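Local coordinates for succinoglycan biosynthesis protein (Bacillus cereus ATCC 14579, PDB 2QGM) that is of uncertain function but belongs to the erythromycin esterase family and may be a hydrolase taking part in succinoglycan biosynthesis, at residues 53-64 with 88-99. Residues are numbered along the deposited sequence; the frame is centred on the assembly and turned at random.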
loop_
_atom_site.group_PDB
_atom_site.type_symbol
_atom_site.label_atom_id
_atom_site.label_comp_id
_atom_site.label_asym_id
_atom_site.label_seq_id
_atom_site.Cartn_x
_atom_site.Cartn_y
_atom_site.Cartn_z
ATOM N N LYS A 53 -5.032 -21.373 -8.789
ATOM C CA LYS A 53 -6.171 -21.860 -9.549
ATOM C C LYS A 53 -7.238 -20.838 -9.891
ATOM O O LYS A 53 -7.932 -20.974 -10.896
ATOM C CB LYS A 53 -6.835 -23.013 -8.795
ATOM C CG LYS A 53 -7.373 -22.596 -7.436
ATOM C CD LYS A 53 -8.231 -23.674 -6.800
ATOM C CE LYS A 53 -8.775 -23.196 -5.457
ATOM N NZ LYS A 53 -9.715 -24.164 -4.810
ATOM N N THR A 54 -7.379 -19.814 -9.059
ATOM C CA THR A 54 -8.416 -18.808 -9.280
ATOM C C THR A 54 -8.043 -17.520 -8.566
ATOM O O THR A 54 -7.079 -17.487 -7.805
ATOM C CB THR A 54 -9.756 -19.298 -8.702
ATOM O OG1 THR A 54 -10.781 -18.329 -8.945
ATOM C CG2 THR A 54 -9.635 -19.521 -7.195
ATOM N N ILE A 55 -8.805 -16.462 -8.824
ATOM C CA ILE A 55 -8.597 -15.171 -8.173
ATOM C C ILE A 55 -9.794 -14.915 -7.247
ATOM O O ILE A 55 -9.788 -13.970 -6.460
ATOM C CB ILE A 55 -8.539 -14.008 -9.193
ATOM C CG1 ILE A 55 -9.838 -13.946 -9.985
ATOM C CG2 ILE A 55 -7.370 -14.188 -10.148
ATOM C CD1 ILE A 55 -9.896 -12.778 -10.933
ATOM N N GLU A 56 -10.814 -15.767 -7.352
ATOM C CA GLU A 56 -12.040 -15.628 -6.565
ATOM C C GLU A 56 -11.839 -15.790 -5.068
ATOM O O GLU A 56 -11.456 -16.851 -4.592
ATOM C CB GLU A 56 -13.101 -16.623 -7.053
ATOM C CG GLU A 56 -13.587 -16.358 -8.466
ATOM C CD GLU A 56 -14.004 -14.910 -8.675
ATOM O OE1 GLU A 56 -14.864 -14.416 -7.911
ATOM O OE2 GLU A 56 -13.470 -14.262 -9.606
ATOM N N PRO A 57 -12.102 -14.725 -4.295
ATOM C CA PRO A 57 -11.931 -14.802 -2.842
ATOM C C PRO A 57 -12.828 -15.831 -2.134
ATOM O O PRO A 57 -12.467 -16.357 -1.082
ATOM C CB PRO A 57 -12.220 -13.367 -2.392
ATOM C CG PRO A 57 -11.754 -12.558 -3.550
ATOM C CD PRO A 57 -12.317 -13.333 -4.723
ATOM N N SER A 58 -13.986 -16.128 -2.719
ATOM C CA SER A 58 -14.921 -17.073 -2.119
ATOM C C SER A 58 -14.537 -18.547 -2.245
ATOM O O SER A 58 -15.065 -19.393 -1.516
ATOM C CB SER A 58 -16.317 -16.866 -2.703
ATOM O OG SER A 58 -16.319 -17.046 -4.106
ATOM N N LYS A 59 -13.624 -18.858 -3.161
ATOM C CA LYS A 59 -13.188 -20.237 -3.371
ATOM C C LYS A 59 -12.212 -20.744 -2.310
ATOM O O LYS A 59 -11.522 -19.957 -1.659
ATOM C CB LYS A 59 -12.541 -20.370 -4.759
ATOM C CG LYS A 59 -13.496 -20.105 -5.909
ATOM C CD LYS A 59 -14.561 -21.189 -6.011
ATOM C CE LYS A 59 -15.504 -20.907 -7.168
ATOM N NZ LYS A 59 -16.500 -21.998 -7.351
ATOM N N PRO A 60 -12.148 -22.077 -2.130
ATOM C CA PRO A 60 -11.258 -22.724 -1.157
ATOM C C PRO A 60 -9.825 -22.202 -1.308
ATOM O O PRO A 60 -9.422 -21.819 -2.400
ATOM C CB PRO A 60 -11.379 -24.204 -1.520
ATOM C CG PRO A 60 -12.776 -24.311 -2.022
ATOM C CD PRO A 60 -12.897 -23.085 -2.903
ATOM N N PHE A 61 -9.061 -22.220 -0.218
ATOM C CA PHE A 61 -7.690 -21.713 -0.229
ATOM C C PHE A 61 -6.592 -22.769 -0.320
ATOM O O PHE A 61 -5.460 -22.527 0.107
ATOM C CB PHE A 61 -7.443 -20.866 1.027
ATOM C CG PHE A 61 -8.308 -19.643 1.119
ATOM C CD1 PHE A 61 -8.279 -18.682 0.115
ATOM C CD2 PHE A 61 -9.127 -19.431 2.228
ATOM C CE1 PHE A 61 -9.049 -17.523 0.209
ATOM C CE2 PHE A 61 -9.900 -18.274 2.333
ATOM C CZ PHE A 61 -9.862 -17.314 1.320
ATOM N N GLU A 62 -6.908 -23.937 -0.872
ATOM C CA GLU A 62 -5.913 -24.996 -0.981
ATOM C C GLU A 62 -4.656 -24.586 -1.748
ATOM O O GLU A 62 -3.552 -24.988 -1.384
ATOM C CB GLU A 62 -6.521 -26.238 -1.640
ATOM C CG GLU A 62 -7.423 -27.047 -0.725
ATOM C CD GLU A 62 -6.685 -27.605 0.485
ATOM O OE1 GLU A 62 -5.716 -28.375 0.294
ATOM O OE2 GLU A 62 -7.077 -27.275 1.627
ATOM N N ASP A 63 -4.816 -23.784 -2.799
ATOM C CA ASP A 63 -3.661 -23.378 -3.596
ATOM C C ASP A 63 -2.805 -22.300 -2.938
ATOM O O ASP A 63 -1.759 -21.925 -3.470
ATOM C CB ASP A 63 -4.102 -22.926 -4.999
ATOM C CG ASP A 63 -4.955 -21.681 -4.974
ATOM O OD1 ASP A 63 -5.624 -21.435 -3.949
ATOM O OD2 ASP A 63 -4.966 -20.953 -5.989
ATOM N N LEU A 64 -3.237 -21.812 -1.778
ATOM C CA LEU A 64 -2.474 -20.791 -1.067
ATOM C C LEU A 64 -1.675 -21.376 0.096
ATOM O O LEU A 64 -0.993 -20.644 0.815
ATOM C CB LEU A 64 -3.400 -19.681 -0.555
ATOM C CG LEU A 64 -4.119 -18.891 -1.656
ATOM C CD1 LEU A 64 -5.057 -17.854 -1.048
ATOM C CD2 LEU A 64 -3.089 -18.227 -2.554
ATOM N N GLU A 88 -7.967 -8.124 -12.258
ATOM C CA GLU A 88 -7.527 -9.368 -11.631
ATOM C C GLU A 88 -6.489 -9.185 -10.541
ATOM O O GLU A 88 -6.408 -10.005 -9.629
ATOM C CB GLU A 88 -6.989 -10.334 -12.688
ATOM C CG GLU A 88 -7.985 -10.672 -13.784
ATOM C CD GLU A 88 -8.018 -9.638 -14.895
ATOM O OE1 GLU A 88 -7.368 -8.577 -14.751
ATOM O OE2 GLU A 88 -8.693 -9.888 -15.918
ATOM N N ILE A 89 -5.679 -8.133 -10.637
ATOM C CA ILE A 89 -4.694 -7.901 -9.588
ATOM C C ILE A 89 -5.415 -7.459 -8.305
ATOM O O ILE A 89 -5.142 -7.989 -7.235
ATOM C CB ILE A 89 -3.642 -6.865 -10.020
ATOM C CG1 ILE A 89 -2.820 -7.447 -11.173
ATOM C CG2 ILE A 89 -2.729 -6.513 -8.845
ATOM C CD1 ILE A 89 -1.659 -6.586 -11.633
ATOM N N PHE A 90 -6.344 -6.509 -8.414
ATOM C CA PHE A 90 -7.086 -6.068 -7.236
ATOM C C PHE A 90 -7.861 -7.237 -6.611
ATOM O O PHE A 90 -7.850 -7.421 -5.390
ATOM C CB PHE A 90 -8.090 -4.953 -7.572
ATOM C CG PHE A 90 -7.456 -3.622 -7.890
ATOM C CD1 PHE A 90 -6.285 -3.219 -7.255
ATOM C CD2 PHE A 90 -8.059 -2.751 -8.794
ATOM C CE1 PHE A 90 -5.726 -1.970 -7.515
ATOM C CE2 PHE A 90 -7.508 -1.499 -9.061
ATOM C CZ PHE A 90 -6.338 -1.108 -8.418
ATOM N N THR A 91 -8.542 -8.024 -7.441
ATOM C CA THR A 91 -9.322 -9.146 -6.935
ATOM C C THR A 91 -8.433 -10.229 -6.326
ATOM O O THR A 91 -8.778 -10.801 -5.294
ATOM C CB THR A 91 -10.203 -9.751 -8.046
ATOM O OG1 THR A 91 -11.148 -8.766 -8.478
ATOM C CG2 THR A 91 -10.960 -10.968 -7.527
HETATM N N MSE A 92 -7.293 -10.509 -6.952
HETATM C CA MSE A 92 -6.391 -11.521 -6.411
HETATM C C MSE A 92 -5.820 -11.038 -5.077
HETATM O O MSE A 92 -5.584 -11.833 -4.174
HETATM C CB MSE A 92 -5.257 -11.826 -7.393
HETATM C CG MSE A 92 -4.193 -12.816 -6.887
HETATM SE SE MSE A 92 -4.894 -14.612 -6.628
HETATM C CE MSE A 92 -4.901 -14.719 -4.716
ATOM N N LYS A 93 -5.593 -9.735 -4.949
ATOM C CA LYS A 93 -5.084 -9.195 -3.702
ATOM C C LYS A 93 -6.135 -9.339 -2.607
ATOM O O LYS A 93 -5.808 -9.568 -1.455
ATOM C CB LYS A 93 -4.670 -7.732 -3.868
ATOM C CG LYS A 93 -3.356 -7.580 -4.609
ATOM C CD LYS A 93 -2.921 -6.136 -4.776
ATOM C CE LYS A 93 -2.565 -5.506 -3.450
ATOM N NZ LYS A 93 -2.089 -4.117 -3.667
ATOM N N PHE A 94 -7.399 -9.195 -2.982
ATOM C CA PHE A 94 -8.505 -9.362 -2.048
ATOM C C PHE A 94 -8.490 -10.830 -1.585
ATOM O O PHE A 94 -8.632 -11.113 -0.396
ATOM C CB PHE A 94 -9.802 -8.983 -2.782
ATOM C CG PHE A 94 -11.082 -9.304 -2.049
ATOM C CD1 PHE A 94 -11.105 -9.615 -0.687
ATOM C CD2 PHE A 94 -12.291 -9.274 -2.750
ATOM C CE1 PHE A 94 -12.319 -9.895 -0.043
ATOM C CE2 PHE A 94 -13.499 -9.549 -2.117
ATOM C CZ PHE A 94 -13.523 -9.861 -0.757
ATOM N N ARG A 95 -8.294 -11.763 -2.517
ATOM C CA ARG A 95 -8.247 -13.173 -2.138
ATOM C C ARG A 95 -7.097 -13.388 -1.152
ATOM O O ARG A 95 -7.263 -14.050 -0.130
ATOM C CB ARG A 95 -8.073 -14.061 -3.381
ATOM C CG ARG A 95 -7.959 -15.548 -3.100
ATOM C CD ARG A 95 -8.025 -16.347 -4.401
ATOM N NE ARG A 95 -7.621 -17.741 -4.230
ATOM C CZ ARG A 95 -8.347 -18.668 -3.614
ATOM N NH1 ARG A 95 -9.537 -18.365 -3.108
ATOM N NH2 ARG A 95 -7.875 -19.904 -3.492
ATOM N N LEU A 96 -5.937 -12.808 -1.454
ATOM C CA LEU A 96 -4.768 -12.924 -0.586
ATOM C C LEU A 96 -5.046 -12.344 0.805
ATOM O O LEU A 96 -4.705 -12.954 1.809
ATOM C CB LEU A 96 -3.570 -12.203 -1.211
ATOM C CG LEU A 96 -2.408 -13.012 -1.799
ATOM C CD1 LEU A 96 -2.856 -14.408 -2.209
ATOM C CD2 LEU A 96 -1.813 -12.239 -2.975
ATOM N N VAL A 97 -5.659 -11.167 0.853
ATOM C CA VAL A 97 -5.996 -10.523 2.119
ATOM C C VAL A 97 -6.915 -11.439 2.920
ATOM O O VAL A 97 -6.688 -11.701 4.104
ATOM C CB VAL A 97 -6.702 -9.150 1.880
ATOM C CG1 VAL A 97 -7.270 -8.608 3.195
ATOM C CG2 VAL A 97 -5.714 -8.151 1.272
ATOM N N LYS A 98 -7.945 -11.958 2.266
ATOM C CA LYS A 98 -8.880 -12.842 2.950
ATOM C C LYS A 98 -8.166 -14.060 3.541
ATOM O O LYS A 98 -8.466 -14.485 4.661
ATOM C CB LYS A 98 -9.982 -13.280 1.985
ATOM C CG LYS A 98 -11.187 -13.881 2.682
ATOM C CD LYS A 98 -12.299 -14.182 1.692
ATOM C CE LYS A 98 -13.512 -14.746 2.393
ATOM N NZ LYS A 98 -14.535 -15.179 1.407
ATOM N N TYR A 99 -7.220 -14.619 2.797
ATOM C CA TYR A 99 -6.469 -15.772 3.285
ATOM C C TYR A 99 -5.620 -15.393 4.503
ATOM O O TYR A 99 -5.616 -16.100 5.511
ATOM C CB TYR A 99 -5.569 -16.324 2.176
ATOM C CG TYR A 99 -4.725 -17.493 2.621
ATOM C CD1 TYR A 99 -5.291 -18.745 2.841
ATOM C CD2 TYR A 99 -3.357 -17.339 2.845
ATOM C CE1 TYR A 99 -4.508 -19.819 3.271
ATOM C CE2 TYR A 99 -2.574 -18.399 3.277
ATOM C CZ TYR A 99 -3.152 -19.635 3.491
ATOM O OH TYR A 99 -2.381 -20.682 3.950
HETATM O O HOH W 1 -5.383 -18.311 -5.753
#
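The CA atoms of Pro-57 and Arg-95 come nearest, 4.1 Å apart, where the loop 53-64 makes a type I turn (Glu-56 to Lys-59) and bends round the Arg-95 side chain of the helix 88-99. With CG pointing opposite the backbone N (chi1 178°), this side chain runs out straight as far as NE and carries the guanidinium into the loop. Arg-95 NH1 bonds to Lys-59 O (2.9 Å) and, weakly, to Glu-56 O. The Lys-59 oxygen lies in the guanidinium plane, yet NH1 stands above that carbonyl's own plane. Arg-95 NH2 reaches Pro-60 O almost straight (2.7 Å, 174°) and forms a salt bridge with Asp-63 OD1 (2.8 Å) on the syn side of the carboxylate. NE gives its hydrogen to a water that also bonds Thr-54 O and Asp-63 OD2. Edge bonds thus fix the rotation of the group. Thr-54 CG2 sits over one guanidinium face, and Phe-61 CD1 over the other. A buried arginine so ties an irregular loop to a helix, its charge met by one carboxylate and backbone carbonyls.

Apolar contacts flank the arginine. Pro-57 CG rests on the Phe-94 ring in a CH-pi contact (3.7 Å to the centroid). Leu-64 CB stands squarely over the Tyr-99 ring, 3.8 Å from its centroid. Tyr-99 turns its edge to the Phe-61 face in an offset edge-to-face pair, planes at 65°. Ile-55 CD1 lies against Thr-91 CG2 and Glu-88 CG.

The loop links strand 50-51 to helix 65-71. Helix 87-104 lies against the mixed sheet, meeting strand 432-439 through Met-92, and touches helix 143-157 through Phe-94 and Lys-98.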